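Local coordinates for protein nucleoside-diphosphate sugar epimerase (SulA family) (Corynebacterium glutamicum, PDB 3OH8) that probably acts as an NAD(P)-dependent epimerase or related enzyme on nucleotide sugars, at residues Val16-Trp19 with His20-Lys23. Numbering follows the deposited sequence.
Sequences VWDW and HTRK
His20 turns its imidazole back along the helix to Val16 and donates ND1 to Val16 O in a bond 2.8 Å long and nearly straight at 168°. The acceptor lies in the imidazole plane, although ND1 itself stands above the carbonyl plane. With CG anti to the carbonyl carbon (chi1 -72°), the ring also runs alongside Val16, whose CG1 is 3.9 Å from His20 CE1. The backbone N of His20 bonds weakly to the same oxygen, so the ring supplies the stronger of these two donors and is itself restrained in rotation.

Aromatic packing adds to this. Trp19 directs the CE3 edge of its six-membered ring at one imidazole face, an edge-to-face pair with planes at 73° and centroids 5.1 Å apart. Phe96 makes further edge-to-face pairs with His20 and Trp17, while Trp19 also packs on helices 119-139 and 25-29. On another side of the helix the methyl CG2 of Thr21 sits 3.6 Å from NE1 of Trp17.

A second group of polar contacts centres on Asp18. Asp18 O accepts twice from Thr21: OG1 approaches in the carbonyl plane on a lone pair at 2.6 Å, and the backbone N comes from above that plane at 3.0 Å. Asp18 OD2 forms a salt bridge with Arg22 NH2 (3.1 Å), carboxylate and guanidinium planes being well tilted from each other. NH1 of the same arginine reaches Thr169 O, tying this turn to helix 158-169 of the Rossmann-like region.

Backbone i to i-3 bonds from Thr21 N to Asp18 O and, weakly, from Arg22 N to Trp19 O, mixed with a weak i to i-4 bond from Thr21 N to Trp17 O, mark the C-terminal part of helix 13-21, which gives way to extended backbone at Arg22 beside the antiparallel sheet.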
# COMPACT_ATOMS: atom_id res chain seq x y z
N VAL A 16 -11.66 -4.21 -14.76
CA VAL A 16 -10.40 -3.48 -14.77
C VAL A 16 -10.62 -1.99 -15.00
O VAL A 16 -10.07 -1.14 -14.29
CB VAL A 16 -9.43 -4.04 -15.83
CG1 VAL A 16 -8.16 -3.22 -15.88
CG2 VAL A 16 -9.13 -5.50 -15.52
N TRP A 17 -11.44 -1.66 -15.99
CA TRP A 17 -11.78 -0.27 -16.27
C TRP A 17 -12.40 0.37 -15.04
O TRP A 17 -12.00 1.46 -14.59
CB TRP A 17 -12.77 -0.20 -17.43
CG TRP A 17 -13.28 1.18 -17.65
CD1 TRP A 17 -14.43 1.72 -17.15
CD2 TRP A 17 -12.64 2.21 -18.40
NE1 TRP A 17 -14.55 3.03 -17.56
CE2 TRP A 17 -13.46 3.35 -18.33
CE3 TRP A 17 -11.44 2.28 -19.13
CZ2 TRP A 17 -13.13 4.55 -18.96
CZ3 TRP A 17 -11.12 3.47 -19.76
CH2 TRP A 17 -11.96 4.59 -19.67
N ASP A 18 -13.38 -0.33 -14.49
CA ASP A 18 -14.11 0.14 -13.33
C ASP A 18 -13.16 0.54 -12.20
O ASP A 18 -13.33 1.57 -11.56
CB ASP A 18 -14.99 -0.99 -12.82
CG ASP A 18 -16.35 -0.52 -12.44
OD1 ASP A 18 -17.26 -0.67 -13.29
OD2 ASP A 18 -16.51 -0.01 -11.30
N TRP A 19 -12.15 -0.30 -11.98
CA TRP A 19 -11.18 -0.07 -10.90
C TRP A 19 -10.47 1.28 -11.06
O TRP A 19 -10.23 2.01 -10.07
CB TRP A 19 -10.18 -1.23 -10.87
CG TRP A 19 -9.16 -1.20 -9.75
CD1 TRP A 19 -9.22 -1.86 -8.56
CD2 TRP A 19 -7.93 -0.48 -9.76
NE1 TRP A 19 -8.09 -1.59 -7.82
CE2 TRP A 19 -7.29 -0.75 -8.53
CE3 TRP A 19 -7.31 0.38 -10.68
CZ2 TRP A 19 -6.05 -0.19 -8.20
CZ3 TRP A 19 -6.08 0.93 -10.35
CH2 TRP A 19 -5.46 0.64 -9.12
N HIS A 20 -10.14 1.63 -12.30
CA HIS A 20 -9.46 2.89 -12.61
C HIS A 20 -10.34 4.12 -12.41
O HIS A 20 -9.83 5.23 -12.21
CB HIS A 20 -8.91 2.88 -14.05
CG HIS A 20 -7.73 1.99 -14.25
ND1 HIS A 20 -7.85 0.62 -14.40
CD2 HIS A 20 -6.41 2.26 -14.34
CE1 HIS A 20 -6.65 0.09 -14.56
NE2 HIS A 20 -5.76 1.07 -14.51
N THR A 21 -11.66 3.94 -12.45
CA THR A 21 -12.58 5.06 -12.24
C THR A 21 -12.78 5.43 -10.77
O THR A 21 -13.31 6.49 -10.47
CB THR A 21 -13.98 4.76 -12.82
OG1 THR A 21 -14.65 3.81 -11.98
CG2 THR A 21 -13.87 4.20 -14.25
N ARG A 22 -12.36 4.57 -9.84
CA ARG A 22 -12.64 4.80 -8.42
C ARG A 22 -11.64 5.72 -7.73
O ARG A 22 -10.48 5.83 -8.15
CB ARG A 22 -12.71 3.48 -7.67
CG ARG A 22 -13.65 2.47 -8.30
CD ARG A 22 -14.13 1.46 -7.29
NE ARG A 22 -15.12 0.56 -7.86
CZ ARG A 22 -14.91 -0.72 -8.14
NH1 ARG A 22 -13.72 -1.27 -7.89
NH2 ARG A 22 -15.88 -1.46 -8.66
N LYS A 23 -12.08 6.37 -6.66
CA LYS A 23 -11.18 7.11 -5.79
C LYS A 23 -10.10 6.17 -5.29
O LYS A 23 -10.35 4.98 -5.02
CB LYS A 23 -11.92 7.73 -4.60
CG LYS A 23 -12.91 8.82 -4.99
CD LYS A 23 -14.34 8.38 -4.74
CE LYS A 23 -14.70 8.45 -3.26
NZ LYS A 23 -14.70 9.86 -2.79